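Local coordinates for protein acetylxylan esterase / glucomannan deacetylase (Cellvibrio japonicus, PDB 2WAA) that removes acetyl groups from acetylated xylan and glucomannan during the breakdown of plant cell wall polysaccharides, at residues Thr267-Glu272 with Arg334-Trp339. Residues are numbered along the deposited sequence; the frame is centred on the assembly and turned at random. Where two conformers were deposited one is given.
Sequences TIVLTE and RQIMDW
Thr267 and Val269 of strand 267-270 meet Ile336 and Met337 in the last turn of helix 319-337, a small, mostly apolar contact where the C-terminal helix lies against one face of the parallel sheet. Ile336 touches both strand residues: its CG2 comes within 3.7 Å of Thr267 CG2, and CG2 and CD1 each lie 3.9 Å from Val269 CG2, Val269 and Ile336 meeting tip to tip. The branched isoleucine can thus fill against two neighbours, while beta-branched valine and threonine suit the extended strand and offer compact methyls. This fits the three-layer alpha/beta/alpha fold of SGNH (GDSL-like) hydrolases: on the opposite face Ile268 packs on helix 245-262, and Leu270 on that helix and on 278-295. Phe301 of the neighbouring strand adds its side chain to Thr267 and Ile336. Met337 starts out beside the strand, but its flexible thioether bends at chi2 (-47°) and chi3 (-69°), bringing SD to 3.6 Å from Thr267 CB; its CB lies over one face of the Trp339 indole. A chi1 of -60° sets Thr267 OG1 beside the backbone N and leaves CG2 anti to it, facing Ile336; a water donates to OG1 (2.7 Å) and to Ile336 O (3.1 Å). Asp338, with positive phi, ends the helix in a Schellman motif, whose 6→1 bond runs from Trp339 N to Arg334 O (3.0 Å); Arg334 NH1 also donates to Trp339 O.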
ATOM      1  N   THR A 267      10.877 -14.420   2.092  1.00 10.56           N
ATOM      2  CA  THR A 267      10.407 -15.336   1.033  1.00 10.73           C
ATOM      3  C   THR A 267       9.728 -14.462  -0.022  1.00 10.91           C
ATOM      4  O   THR A 267       9.005 -13.501   0.332  1.00 11.50           O
ATOM      5  CB  THR A 267       9.403 -16.315   1.612  1.00 11.48           C
ATOM      6  OG1 THR A 267      10.055 -17.058   2.658  1.00 11.94           O
ATOM      7  CG2 THR A 267       8.855 -17.265   0.543  1.00 11.64           C
ATOM      8  N   ILE A 268       9.977 -14.751  -1.302  1.00  9.31           N
ATOM      9  CA  ILE A 268       9.407 -13.925  -2.376  1.00  9.77           C
ATOM     10  C   ILE A 268       8.402 -14.760  -3.147  1.00  9.79           C
ATOM     11  O   ILE A 268       8.684 -15.920  -3.437  1.00 10.45           O
ATOM     12  CB  ILE A 268      10.495 -13.430  -3.280  1.00  9.84           C
ATOM     13  CG1 ILE A 268      11.511 -12.624  -2.401  1.00 11.92           C
ATOM     14  CG2 ILE A 268       9.903 -12.562  -4.399  1.00 10.90           C
ATOM     15  CD1 ILE A 268      12.666 -12.179  -3.100  1.00 15.92           C
ATOM     16  N   VAL A 269       7.221 -14.189  -3.411  1.00  9.65           N
ATOM     17  CA  VAL A 269       6.166 -14.881  -4.165  1.00  9.03           C
ATOM     18  C   VAL A 269       5.830 -14.038  -5.389  1.00  9.06           C
ATOM     19  O   VAL A 269       5.476 -12.862  -5.241  1.00  9.63           O
ATOM     20  CB  VAL A 269       4.920 -15.115  -3.281  1.00  8.27           C
ATOM     21  CG1 VAL A 269       3.805 -15.744  -4.091  1.00  9.03           C
ATOM     22  CG2 VAL A 269       5.284 -16.059  -2.157  1.00 10.04           C
ATOM     23  N   LEU A 270       5.944 -14.620  -6.597  1.00  8.89           N
ATOM     24  CA  LEU A 270       5.660 -13.899  -7.807  1.00  8.33           C
ATOM     25  C   LEU A 270       4.286 -14.293  -8.297  1.00  9.57           C
ATOM     26  O   LEU A 270       3.887 -15.453  -8.195  1.00  9.61           O
ATOM     27  CB  LEU A 270       6.691 -14.227  -8.911  1.00  8.04           C
ATOM     28  CG  LEU A 270       8.145 -14.115  -8.444  1.00  8.26           C
ATOM     29  CD1 LEU A 270       9.094 -14.414  -9.595  1.00  7.82           C
ATOM     30  CD2 LEU A 270       8.366 -12.713  -7.943  1.00  7.95           C
ATOM     31  N   THR A 271       3.553 -13.329  -8.825  1.00  9.74           N
ATOM     32  CA  THR A 271       2.234 -13.654  -9.374  1.00 10.66           C
ATOM     33  C   THR A 271       1.930 -12.715 -10.541  1.00  9.60           C
ATOM     34  O   THR A 271       2.408 -11.575 -10.557  1.00  8.58           O
ATOM     35  CB  THR A 271       1.123 -13.532  -8.260  1.00 12.52           C
ATOM     36  OG1 THR A 271      -0.134 -13.815  -8.870  1.00 15.66           O
ATOM     37  CG2 THR A 271       1.035 -12.141  -7.766  1.00 10.50           C
ATOM     38  N   GLU A 272       1.156 -13.180 -11.522  1.00  9.34           N
ATOM     39  CA  GLU A 272       0.861 -12.349 -12.701  1.00 10.00           C
ATOM     40  C   GLU A 272      -0.230 -11.308 -12.470  1.00  9.52           C
ATOM     41  O   GLU A 272      -0.456 -10.457 -13.292  1.00 10.44           O
ATOM     42  CB  GLU A 272       0.475 -13.246 -13.900  1.00 11.59           C
ATOM     43  CG  GLU A 272      -0.883 -13.937 -13.793  1.00 11.68           C
ATOM     44  CD  GLU A 272      -0.848 -15.276 -13.069  1.00 15.02           C
ATOM     45  OE1 GLU A 272       0.115 -15.578 -12.336  1.00 14.09           O
ATOM     46  OE2 GLU A 272      -1.824 -16.044 -13.217  1.00 19.07           O
ATOM     47  N   ARG A 334      -0.237 -19.272   2.931  1.00 10.78           N
ATOM     48  CA  ARG A 334      -0.063 -20.079   4.167  1.00 12.59           C
ATOM     49  C   ARG A 334       0.896 -21.260   3.936  1.00 13.84           C
ATOM     50  O   ARG A 334       1.725 -21.596   4.815  1.00 14.18           O
ATOM     51  CB  ARG A 334      -1.396 -20.614   4.706  1.00 12.94           C
ATOM     52  CG  ARG A 334      -2.386 -19.514   5.099  1.00 14.19           C
ATOM     53  CD  ARG A 334      -3.481 -20.052   6.023  1.00 16.29           C
ATOM     54  NE  ARG A 334      -4.449 -19.001   6.382  1.00 17.86           N
ATOM     55  CZ  ARG A 334      -4.309 -18.155   7.401  1.00 18.69           C
ATOM     56  NH1 ARG A 334      -3.226 -18.225   8.180  1.00 19.28           N
ATOM     57  NH2 ARG A 334      -5.250 -17.239   7.634  1.00 20.59           N
ATOM     58  N   GLN A 335       0.768 -21.934   2.785  1.00 14.17           N
ATOM     59  CA  GLN A 335       1.573 -23.123   2.509  0.50 14.16           C
ATOM     60  C   GLN A 335       3.012 -22.706   2.282  1.00 14.16           C
ATOM     61  O   GLN A 335       3.940 -23.399   2.698  1.00 14.58           O
ATOM     62  CB  GLN A 335       1.049 -23.874   1.257  0.50 14.18           C
ATOM     63  CG  GLN A 335      -0.206 -24.708   1.475  0.50 16.12           C
ATOM     64  CD  GLN A 335      -0.905 -25.118   0.167  0.50 16.07           C
ATOM     65  OE1 GLN A 335      -1.044 -24.309  -0.738  0.50 16.64           O
ATOM     66  NE2 GLN A 335      -1.372 -26.363   0.089  0.50 14.55           N
ATOM     67  N   ILE A 336       3.192 -21.594   1.558  1.00 12.88           N
ATOM     68  CA  ILE A 336       4.522 -21.144   1.201  1.00 12.89           C
ATOM     69  C   ILE A 336       5.259 -20.683   2.482  1.00 14.28           C
ATOM     70  O   ILE A 336       6.454 -20.938   2.627  1.00 15.13           O
ATOM     71  CB  ILE A 336       4.464 -20.017   0.153  1.00 11.52           C
ATOM     72  CG1 ILE A 336       4.120 -20.587  -1.246  1.00  7.99           C
ATOM     73  CG2 ILE A 336       5.816 -19.314   0.013  1.00 13.84           C
ATOM     74  CD1 ILE A 336       3.489 -19.545  -2.171  1.00  8.01           C
ATOM     75  N   MET A 337       4.534 -20.016   3.382  1.00 14.68           N
ATOM     76  CA  MET A 337       5.176 -19.387   4.574  1.00 14.87           C
ATOM     77  C   MET A 337       5.097 -20.308   5.796  1.00 17.25           C
ATOM     78  O   MET A 337       5.674 -20.009   6.863  1.00 16.54           O
ATOM     79  CB  MET A 337       4.454 -18.087   4.925  1.00 14.85           C
ATOM     80  CG  MET A 337       4.661 -16.916   3.917  1.00  8.45           C
ATOM     81  SD  MET A 337       6.345 -16.632   3.424  1.00 12.72           S
ATOM     82  CE  MET A 337       7.091 -16.001   4.913  1.00 12.61           C
ATOM     83  N   ASP A 338       4.358 -21.400   5.671  1.00 17.63           N
ATOM     84  CA  ASP A 338       4.073 -22.227   6.822  1.00 20.59           C
ATOM     85  C   ASP A 338       3.423 -21.387   7.920  1.00 20.72           C
ATOM     86  O   ASP A 338       3.761 -21.495   9.106  1.00 22.01           O
ATOM     87  CB  ASP A 338       5.355 -22.919   7.300  1.00 21.56           C
ATOM     88  CG  ASP A 338       5.069 -24.100   8.206  1.00 27.51           C
ATOM     89  OD1 ASP A 338       3.993 -24.738   8.058  1.00 29.89           O
ATOM     90  OD2 ASP A 338       5.935 -24.379   9.074  1.00 33.22           O
ATOM     91  N   TRP A 339       2.485 -20.544   7.508  1.00 19.61           N
ATOM     92  CA  TRP A 339       1.671 -19.741   8.372  1.00 19.84           C
ATOM     93  C   TRP A 339       0.305 -20.396   8.332  1.00 22.21           C
ATOM     94  O   TRP A 339      -0.708 -19.817   7.871  1.00 20.88           O
ATOM     95  CB  TRP A 339       1.608 -18.302   7.855  1.00 18.46           C
ATOM     96  CG  TRP A 339       2.904 -17.484   8.033  1.00 15.65           C
ATOM     97  CD1 TRP A 339       4.005 -17.818   8.753  1.00 16.11           C
ATOM     98  CD2 TRP A 339       3.142 -16.153   7.532  1.00 12.10           C
ATOM     99  NE1 TRP A 339       4.943 -16.785   8.697  1.00 13.92           N
ATOM    100  CE2 TRP A 339       4.415 -15.751   7.969  1.00 14.70           C
ATOM    101  CE3 TRP A 339       2.390 -15.271   6.763  1.00 11.24           C
ATOM    102  CZ2 TRP A 339       4.975 -14.495   7.626  1.00 12.96           C
ATOM    103  CZ3 TRP A 339       2.939 -14.028   6.443  1.00 11.52           C
ATOM    104  CH2 TRP A 339       4.219 -13.664   6.870  1.00 13.51           C
TER
HETATM  105  O   HOH W   1       9.151 -19.517   3.198  1.00 36.29           O